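Long-range contact in Exo-alpha-sialidase (Clostridium perfringens, PDB 2VO8), which belongs to glycoside hydrolase family 33, probably removes terminal sialic acids, and carries a cohesin module that probably takes part in assembling toxin complexes: residues F48-S62 with K98-L112. Sequence-based numbering, arbitrary orientation.
Sequences FEYNAEAFILNEITS and KVNLTPKISSELEVL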
ATOM      1  N   PHE A  48       1.603   2.050  -5.907  1.00 19.54           N
ATOM      2  CA  PHE A  48       2.666   1.634  -4.993  1.00 19.77           C
ATOM      3  C   PHE A  48       3.976   1.658  -5.769  1.00 19.27           C
ATOM      4  O   PHE A  48       4.060   1.074  -6.829  1.00 19.13           O
ATOM      5  CB  PHE A  48       2.432   0.225  -4.473  1.00 18.05           C
ATOM      6  CG  PHE A  48       3.576  -0.309  -3.629  1.00 18.42           C
ATOM      7  CD1 PHE A  48       3.712   0.035  -2.294  1.00 18.10           C
ATOM      8  CD2 PHE A  48       4.532  -1.148  -4.187  1.00 18.91           C
ATOM      9  CE1 PHE A  48       4.749  -0.449  -1.527  1.00 18.12           C
ATOM     10  CE2 PHE A  48       5.536  -1.644  -3.426  1.00 16.46           C
ATOM     11  CZ  PHE A  48       5.666  -1.321  -2.114  1.00 18.80           C
ATOM     12  N   GLU A  49       4.983   2.345  -5.248  1.00 19.80           N
ATOM     13  CA  GLU A  49       6.253   2.504  -5.990  1.00 19.63           C
ATOM     14  C   GLU A  49       7.401   1.969  -5.173  1.00 18.28           C
ATOM     15  O   GLU A  49       7.439   2.063  -3.939  1.00 17.70           O
ATOM     16  CB  GLU A  49       6.451   3.965  -6.407  1.00 20.38           C
ATOM     17  CG  GLU A  49       5.399   4.395  -7.425  1.00 22.49           C
ATOM     18  CD  GLU A  49       5.838   5.548  -8.275  1.00 21.87           C
ATOM     19  OE1 GLU A  49       7.045   5.611  -8.634  1.00 22.32           O
ATOM     20  OE2 GLU A  49       4.969   6.379  -8.632  1.00 23.00           O
ATOM     21  N   TYR A  50       8.329   1.341  -5.894  1.00 18.47           N
ATOM     22  CA  TYR A  50       9.494   0.743  -5.286  1.00 18.52           C
ATOM     23  C   TYR A  50      10.594   0.606  -6.366  1.00 17.45           C
ATOM     24  O   TYR A  50      10.321   0.714  -7.562  1.00 16.22           O
ATOM     25  CB  TYR A  50       9.145  -0.623  -4.733  1.00 18.59           C
ATOM     26  CG  TYR A  50       9.001  -1.700  -5.778  1.00 18.90           C
ATOM     27  CD1 TYR A  50      10.059  -2.583  -6.063  1.00 17.98           C
ATOM     28  CD2 TYR A  50       7.790  -1.876  -6.467  1.00 19.01           C
ATOM     29  CE1 TYR A  50       9.895  -3.613  -7.000  1.00 19.93           C
ATOM     30  CE2 TYR A  50       7.638  -2.875  -7.422  1.00 20.31           C
ATOM     31  CZ  TYR A  50       8.701  -3.750  -7.686  1.00 19.06           C
ATOM     32  OH  TYR A  50       8.537  -4.715  -8.671  1.00 18.57           O
ATOM     33  N   ASN A  51      11.798   0.388  -5.892  1.00 18.53           N
ATOM     34  CA  ASN A  51      12.945   0.323  -6.778  1.00 17.80           C
ATOM     35  C   ASN A  51      13.054  -1.114  -7.273  1.00 17.43           C
ATOM     36  O   ASN A  51      13.463  -1.992  -6.515  1.00 19.59           O
ATOM     37  CB  ASN A  51      14.201   0.803  -6.058  1.00 17.91           C
ATOM     38  CG  ASN A  51      15.474   0.601  -6.868  1.00 17.68           C
ATOM     39  OD1 ASN A  51      15.438   0.152  -8.045  1.00 23.08           O
ATOM     40  ND2 ASN A  51      16.600   0.973  -6.262  1.00 17.56           N
ATOM     41  N   ALA A  52      12.658  -1.305  -8.528  1.00 18.11           N
ATOM     42  CA  ALA A  52      12.575  -2.631  -9.163  1.00 17.93           C
ATOM     43  C   ALA A  52      13.978  -3.262  -9.305  1.00 18.40           C
ATOM     44  O   ALA A  52      14.104  -4.489  -9.480  1.00 20.00           O
ATOM     45  CB  ALA A  52      11.875  -2.531 -10.525  1.00 18.87           C
ATOM     46  N   GLU A  53      15.034  -2.462  -9.184  1.00 19.23           N
ATOM     47  CA  GLU A  53      16.411  -3.040  -9.182  1.00 18.75           C
ATOM     48  C   GLU A  53      16.760  -3.694  -7.838  1.00 19.39           C
ATOM     49  O   GLU A  53      17.542  -4.665  -7.771  1.00 19.98           O
ATOM     50  CB  GLU A  53      17.473  -1.972  -9.503  1.00 20.14           C
ATOM     51  CG  GLU A  53      17.307  -1.328 -10.850  1.00 20.72           C
ATOM     52  CD  GLU A  53      18.470  -0.413 -11.204  1.00 21.37           C
ATOM     53  OE1 GLU A  53      19.109   0.130 -10.291  1.00 26.67           O
ATOM     54  OE2 GLU A  53      18.728  -0.257 -12.418  1.00 25.08           O
ATOM     55  N   ALA A  54      16.170  -3.182  -6.764  1.00 18.37           N
ATOM     56  CA  ALA A  54      16.529  -3.605  -5.428  1.00 17.78           C
ATOM     57  C   ALA A  54      15.640  -4.692  -4.818  1.00 17.28           C
ATOM     58  O   ALA A  54      16.083  -5.361  -3.891  1.00 16.31           O
ATOM     59  CB  ALA A  54      16.602  -2.431  -4.509  1.00 18.24           C
ATOM     60  N   PHE A  55      14.402  -4.809  -5.299  1.00 18.00           N
ATOM     61  CA  PHE A  55      13.372  -5.725  -4.807  1.00 17.67           C
ATOM     62  C   PHE A  55      12.740  -6.558  -5.899  1.00 17.35           C
ATOM     63  O   PHE A  55      12.568  -6.106  -6.978  1.00 16.12           O
ATOM     64  CB  PHE A  55      12.236  -5.009  -4.076  1.00 18.12           C
ATOM     65  CG  PHE A  55      12.680  -4.074  -3.013  1.00 15.57           C
ATOM     66  CD1 PHE A  55      12.842  -4.500  -1.756  1.00 16.34           C
ATOM     67  CD2 PHE A  55      12.918  -2.746  -3.293  1.00 20.86           C
ATOM     68  CE1 PHE A  55      13.221  -3.664  -0.800  1.00 17.53           C
ATOM     69  CE2 PHE A  55      13.293  -1.919  -2.351  1.00 18.08           C
ATOM     70  CZ  PHE A  55      13.472  -2.376  -1.098  1.00 18.02           C
ATOM     71  N   ILE A  56      12.362  -7.764  -5.509  1.00 18.59           N
ATOM     72  CA  ILE A  56      11.471  -8.657  -6.240  1.00 18.20           C
ATOM     73  C   ILE A  56      10.000  -8.520  -5.671  1.00 17.83           C
ATOM     74  O   ILE A  56       9.860  -8.749  -4.519  1.00 16.13           O
ATOM     75  CB  ILE A  56      11.976 -10.139  -6.014  1.00 18.82           C
ATOM     76  CG1 ILE A  56      13.420 -10.316  -6.488  1.00 19.84           C
ATOM     77  CG2 ILE A  56      11.103 -11.121  -6.609  1.00 18.64           C
ATOM     78  CD1 ILE A  56      14.164 -11.428  -5.845  1.00 18.72           C
ATOM     79  N   LEU A  57       8.996  -8.186  -6.519  1.00 18.11           N
ATOM     80  CA  LEU A  57       7.611  -8.209  -6.062  1.00 19.20           C
ATOM     81  C   LEU A  57       7.061  -9.632  -6.046  1.00 20.52           C
ATOM     82  O   LEU A  57       6.944 -10.273  -7.089  1.00 21.42           O
ATOM     83  CB  LEU A  57       6.739  -7.318  -6.947  1.00 18.44           C
ATOM     84  CG  LEU A  57       5.253  -7.252  -6.589  1.00 20.64           C
ATOM     85  CD1 LEU A  57       5.058  -6.618  -5.220  1.00 20.69           C
ATOM     86  CD2 LEU A  57       4.477  -6.492  -7.653  1.00 18.68           C
ATOM     87  N   ASN A  58       6.724 -10.116  -4.855  1.00 20.35           N
ATOM     88  CA  ASN A  58       6.299 -11.514  -4.682  1.00 21.36           C
ATOM     89  C   ASN A  58       4.821 -11.734  -4.832  1.00 23.73           C
ATOM     90  O   ASN A  58       4.399 -12.502  -5.700  1.00 25.06           O
ATOM     91  CB  ASN A  58       6.731 -12.078  -3.339  1.00 20.59           C
ATOM     92  CG  ASN A  58       8.217 -12.085  -3.175  1.00 20.86           C
ATOM     93  OD1 ASN A  58       8.759 -11.733  -2.104  1.00 20.92           O
ATOM     94  ND2 ASN A  58       8.900 -12.464  -4.250  1.00 21.45           N
ATOM     95  N   GLU A  59       4.025 -11.095  -3.987  1.00 23.11           N
ATOM     96  CA  GLU A  59       2.539 -11.198  -4.080  1.00 22.99           C
ATOM     97  C   GLU A  59       1.952 -10.005  -3.345  1.00 22.14           C
ATOM     98  O   GLU A  59       2.581  -9.476  -2.412  1.00 21.68           O
ATOM     99  CB  GLU A  59       1.976 -12.450  -3.452  1.00 24.43           C
ATOM    100  CG  GLU A  59       2.443 -12.675  -2.010  1.00 26.54           C
ATOM    101  CD  GLU A  59       1.617 -13.700  -1.204  1.00 29.69           C
ATOM    102  OE1 GLU A  59       0.866 -14.509  -1.826  1.00 35.82           O
ATOM    103  OE2 GLU A  59       1.758 -13.715   0.053  1.00 31.01           O
ATOM    104  N   ILE A  60       0.767  -9.606  -3.782  1.00 20.96           N
ATOM    105  CA  ILE A  60       0.040  -8.495  -3.161  1.00 20.64           C
ATOM    106  C   ILE A  60      -1.319  -9.102  -2.802  1.00 20.60           C
ATOM    107  O   ILE A  60      -2.021  -9.628  -3.663  1.00 21.47           O
ATOM    108  CB  ILE A  60      -0.107  -7.329  -4.114  1.00 20.20           C
ATOM    109  CG1 ILE A  60       1.256  -6.652  -4.384  1.00 18.90           C
ATOM    110  CG2 ILE A  60      -1.058  -6.256  -3.568  1.00 19.41           C
ATOM    111  CD1 ILE A  60       1.165  -5.685  -5.481  1.00 18.07           C
ATOM    112  N   THR A  61      -1.650  -9.082  -1.520  1.00 20.27           N
ATOM    113  CA  THR A  61      -2.900  -9.677  -1.062  1.00 21.11           C
ATOM    114  C   THR A  61      -3.687  -8.785  -0.114  1.00 21.34           C
ATOM    115  O   THR A  61      -3.194  -7.789   0.458  1.00 20.99           O
ATOM    116  CB  THR A  61      -2.636 -11.001  -0.338  1.00 21.73           C
ATOM    117  OG1 THR A  61      -1.794 -10.764   0.771  1.00 21.89           O
ATOM    118  CG2 THR A  61      -1.941 -12.047  -1.288  1.00 19.93           C
ATOM    119  N   SER A  62      -4.942  -9.145   0.069  1.00 21.70           N
ATOM    120  CA  SER A  62      -5.775  -8.394   1.016  1.00 22.38           C
ATOM    121  C   SER A  62      -5.338  -8.622   2.451  1.00 22.02           C
ATOM    122  O   SER A  62      -4.859  -9.699   2.844  1.00 21.83           O
ATOM    123  CB  SER A  62      -7.252  -8.790   0.818  1.00 22.08           C
ATOM    124  OG  SER A  62      -7.406 -10.119   1.221  1.00 23.64           O
ATOM    125  N   LYS A  98      -1.357  -6.235   1.904  1.00 20.56           N
ATOM    126  CA  LYS A  98      -0.018  -6.750   2.247  1.00 21.35           C
ATOM    127  C   LYS A  98       0.758  -6.827   0.935  1.00 19.92           C
ATOM    128  O   LYS A  98       0.334  -7.530   0.019  1.00 17.72           O
ATOM    129  CB  LYS A  98      -0.113  -8.171   2.792  1.00 22.91           C
ATOM    130  CG  LYS A  98      -0.909  -8.353   4.069  1.00 24.77           C
ATOM    131  CD  LYS A  98      -0.757  -9.779   4.625  1.00 24.98           C
ATOM    132  CE  LYS A  98      -2.014 -10.655   4.568  1.00 28.91           C
ATOM    133  NZ  LYS A  98      -1.896 -11.634   5.721  1.00 27.28           N
ATOM    134  N   VAL A  99       1.892  -6.129   0.841  1.00 17.85           N
ATOM    135  CA  VAL A  99       2.766  -6.227  -0.335  1.00 18.80           C
ATOM    136  C   VAL A  99       4.033  -6.983   0.081  1.00 18.46           C
ATOM    137  O   VAL A  99       4.764  -6.555   0.957  1.00 19.17           O
ATOM    138  CB  VAL A  99       3.144  -4.833  -0.938  1.00 18.98           C
ATOM    139  CG1 VAL A  99       4.028  -4.977  -2.206  1.00 16.95           C
ATOM    140  CG2 VAL A  99       1.947  -4.012  -1.246  1.00 17.73           C
ATOM    141  N   ASN A 100       4.242  -8.172  -0.487  1.00 18.17           N
ATOM    142  CA  ASN A 100       5.330  -9.048  -0.061  1.00 17.20           C
ATOM    143  C   ASN A 100       6.468  -8.888  -1.086  1.00 16.52           C
ATOM    144  O   ASN A 100       6.243  -9.000  -2.289  1.00 15.44           O
ATOM    145  CB  ASN A 100       4.863 -10.502   0.014  1.00 18.09           C
ATOM    146  CG  ASN A 100       5.841 -11.364   0.726  1.00 20.50           C
ATOM    147  OD1 ASN A 100       6.921 -11.701   0.156  1.00 23.08           O
ATOM    148  ND2 ASN A 100       5.544 -11.703   1.989  1.00 18.44           N
ATOM    149  N   LEU A 101       7.639  -8.531  -0.574  1.00 17.39           N
ATOM    150  CA  LEU A 101       8.845  -8.192  -1.358  1.00 16.91           C
ATOM    151  C   LEU A 101      10.043  -8.929  -0.815  1.00 15.96           C
ATOM    152  O   LEU A 101      10.115  -9.199   0.335  1.00 14.37           O
ATOM    153  CB  LEU A 101       9.129  -6.681  -1.281  1.00 17.10           C
ATOM    154  CG  LEU A 101       8.022  -5.827  -1.915  1.00 18.98           C
ATOM    155  CD1 LEU A 101       7.584  -4.693  -0.951  1.00 19.85           C
ATOM    156  CD2 LEU A 101       8.366  -5.273  -3.240  1.00 19.21           C
ATOM    157  N   THR A 102      11.014  -9.249  -1.674  1.00 17.74           N
ATOM    158  CA  THR A 102      12.317  -9.785  -1.241  1.00 16.73           C
ATOM    159  C   THR A 102      13.429  -8.895  -1.818  1.00 16.04           C
ATOM    160  O   THR A 102      13.484  -8.690  -3.046  1.00 16.55           O
ATOM    161  CB  THR A 102      12.537 -11.225  -1.696  1.00 18.60           C
ATOM    162  OG1 THR A 102      11.462 -12.067  -1.216  1.00 18.70           O
ATOM    163  CG2 THR A 102      13.924 -11.767  -1.231  1.00 16.60           C
ATOM    164  N   PRO A 103      14.272  -8.339  -0.949  1.00 16.33           N
ATOM    165  CA  PRO A 103      15.376  -7.508  -1.517  1.00 17.09           C
ATOM    166  C   PRO A 103      16.376  -8.374  -2.252  1.00 18.25           C
ATOM    167  O   PRO A 103      16.543  -9.531  -1.904  1.00 17.35           O
ATOM    168  CB  PRO A 103      16.021  -6.849  -0.289  1.00 17.62           C
ATOM    169  CG  PRO A 103      15.042  -7.152   0.908  1.00 15.87           C
ATOM    170  CD  PRO A 103      14.313  -8.386   0.519  1.00 16.72           C
ATOM    171  N   LYS A 104      16.990  -7.835  -3.306  1.00 19.42           N
ATOM    172  CA  LYS A 104      18.047  -8.624  -3.985  1.00 19.64           C
ATOM    173  C   LYS A 104      19.375  -7.886  -4.098  1.00 21.27           C
ATOM    174  O   LYS A 104      20.325  -8.437  -4.693  1.00 23.73           O
ATOM    175  CB  LYS A 104      17.553  -9.091  -5.340  1.00 19.53           C
ATOM    176  CG  LYS A 104      17.210  -8.004  -6.347  1.00 17.98           C
ATOM    177  CD  LYS A 104      16.745  -8.659  -7.598  1.00 19.29           C
ATOM    178  CE  LYS A 104      16.405  -7.733  -8.740  1.00 18.20           C
ATOM    179  NZ  LYS A 104      17.598  -7.226  -9.531  1.00 21.52           N
ATOM    180  N   ILE A 105      19.430  -6.658  -3.597  1.00 21.18           N
ATOM    181  CA  ILE A 105      20.672  -5.881  -3.472  1.00 22.91           C
ATOM    182  C   ILE A 105      20.697  -5.093  -2.188  1.00 23.14           C
ATOM    183  O   ILE A 105      19.718  -4.456  -1.835  1.00 22.78           O
ATOM    184  CB  ILE A 105      20.839  -4.804  -4.571  1.00 24.70           C
ATOM    185  CG1 ILE A 105      20.909  -5.446  -5.940  1.00 24.42           C
ATOM    186  CG2 ILE A 105      22.105  -3.951  -4.301  1.00 23.47           C
ATOM    187  CD1 ILE A 105      20.776  -4.416  -7.088  1.00 26.27           C
ATOM    188  N   SER A 106      21.847  -5.052  -1.530  1.00 22.26           N
ATOM    189  CA  SER A 106      21.999  -4.196  -0.352  1.00 22.95           C
ATOM    190  C   SER A 106      21.968  -2.703  -0.723  1.00 22.75           C
ATOM    191  O   SER A 106      22.408  -2.268  -1.835  1.00 23.47           O
ATOM    192  CB  SER A 106      23.278  -4.536   0.400  1.00 23.17           C
ATOM    193  OG  SER A 106      24.404  -4.114  -0.354  1.00 22.79           O
ATOM    194  N   SER A 107      21.502  -1.917   0.232  1.00 22.92           N
ATOM    195  CA  SER A 107      21.321  -0.485   0.060  1.00 23.91           C
ATOM    196  C   SER A 107      21.144   0.204   1.388  1.00 24.45           C
ATOM    197  O   SER A 107      20.489  -0.324   2.301  1.00 23.74           O
ATOM    198  CB  SER A 107      20.121  -0.192  -0.849  1.00 24.11           C
ATOM    199  OG  SER A 107      19.926   1.213  -0.918  1.00 25.43           O
ATOM    200  N   GLU A 108      21.705   1.424   1.496  1.00 24.02           N
ATOM    201  CA  GLU A 108      21.582   2.169   2.706  1.00 23.54           C
ATOM    202  C   GLU A 108      20.175   2.757   2.844  1.00 22.17           C
ATOM    203  O   GLU A 108      19.758   3.002   3.934  1.00 21.58           O
ATOM    204  CB  GLU A 108      22.621   3.311   2.796  1.00 25.48           C
ATOM    205  CG  GLU A 108      24.091   2.833   2.927  1.00 28.69           C
ATOM    206  CD  GLU A 108      24.420   2.309   4.314  1.00 30.66           C
ATOM    207  OE1 GLU A 108      23.614   2.498   5.252  1.00 33.01           O
ATOM    208  OE2 GLU A 108      25.510   1.695   4.482  1.00 35.17           O
ATOM    209  N   LEU A 109      19.504   3.000   1.727  1.00 21.43           N
ATOM    210  CA  LEU A 109      18.207   3.668   1.783  1.00 21.26           C
ATOM    211  C   LEU A 109      17.482   3.363   0.520  1.00 20.68           C
ATOM    212  O   LEU A 109      17.956   3.677  -0.592  1.00 18.52           O
ATOM    213  CB  LEU A 109      18.347   5.195   2.027  1.00 21.30           C
ATOM    214  CG  LEU A 109      17.080   6.066   2.195  1.00 21.76           C
ATOM    215  CD1 LEU A 109      17.473   7.434   2.795  1.00 21.01           C
ATOM    216  CD2 LEU A 109      16.355   6.270   0.867  1.00 24.56           C
ATOM    217  N   GLU A 110      16.308   2.727   0.690  1.00 18.82           N
ATOM    218  CA  GLU A 110      15.333   2.663  -0.383  1.00 18.91           C
ATOM    219  C   GLU A 110      13.943   3.141   0.095  1.00 17.63           C
ATOM    220  O   GLU A 110      13.606   2.964   1.237  1.00 17.68           O
ATOM    221  CB  GLU A 110      15.163   1.239  -0.900  1.00 18.95           C
ATOM    222  CG  GLU A 110      16.499   0.613  -1.395  1.00 20.77           C
ATOM    223  CD  GLU A 110      16.993   1.281  -2.678  1.00 24.49           C
ATOM    224  OE1 GLU A 110      16.166   1.763  -3.488  1.00 25.34           O
ATOM    225  OE2 GLU A 110      18.218   1.316  -2.888  1.00 22.34           O
ATOM    226  N   VAL A 111      13.187   3.702  -0.816  1.00 17.01           N
ATOM    227  CA  VAL A 111      11.863   4.270  -0.487  1.00 17.82           C
ATOM    228  C   VAL A 111      10.748   3.432  -1.103  1.00 18.33           C
ATOM    229  O   VAL A 111      10.713   3.235  -2.323  1.00 18.22           O
ATOM    230  CB  VAL A 111      11.764   5.727  -0.931  1.00 18.22           C
ATOM    231  CG1 VAL A 111      10.367   6.312  -0.629  1.00 19.31           C
ATOM    232  CG2 VAL A 111      12.934   6.559  -0.280  1.00 19.87           C
ATOM    233  N   LEU A 112       9.840   2.968  -0.230  1.00 18.65           N
ATOM    234  CA  LEU A 112       8.572   2.375  -0.608  1.00 18.21           C
ATOM    235  C   LEU A 112       7.487   3.469  -0.457  1.00 18.34           C
ATOM    236  O   LEU A 112       7.298   3.969   0.646  1.00 17.17           O
ATOM    237  CB  LEU A 112       8.290   1.187   0.267  1.00 18.23           C
ATOM    238  CG  LEU A 112       9.467   0.176   0.343  1.00 17.86           C
ATOM    239  CD1 LEU A 112       9.190  -0.883   1.341  1.00 17.12           C
ATOM    240  CD2 LEU A 112       9.785  -0.331  -1.116  1.00 16.53           C
TER
HETATM  241  O   HOH W   1      12.532   1.389  -3.276  1.00 19.92           O
HETATM  242  O   HOH W   2       0.980 -10.740   0.284  1.00 20.35           O
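Strands 55-62 and 98-103 pair antiparallel in the cohesin beta-sandwich, interrupted by a classic beta bulge in which Asn58 and Glu59 both face Asn100. Asn100 O takes a hydrogen bond from Asn58 N (2.8 Å) and a weak one from Glu59 N. Inside the sandwich, Val99 CG1 is the meeting point: set anti to the backbone N (chi1 -178°), it lies over a face of the Phe48 ring in a CH-pi contact, 4.3 Å from the centroid, and touches Leu57 CD1 at 3.6 Å. Leu101 divides its branches, CD1 meeting Phe48 CZ while CD2 sits over one face of the Tyr50 ring, offset toward its rim. Further along, the Phe55 and Glu110 side chains run antiparallel past one another, with Glu110 CB at the ring edge, and Phe55 CE2 touches Leu112 CD2 at 4.0 Å. The turn at 51-54 meets Lys104 and Glu110. Lys104, bent at its last torsion, brings NZ to Glu53 O, where it donates a hydrogen bond (3.1 Å). Asn51 OD1 closes an Asx turn by accepting from Glu53 N. The bend of Glu110 at chi2 (-69°) presents its carboxylate to two donors: Ser107 OG gives to OE2, while Asn51 ND2 reaches OE1 at 2.9 Å, from 43° out of the carboxylate plane.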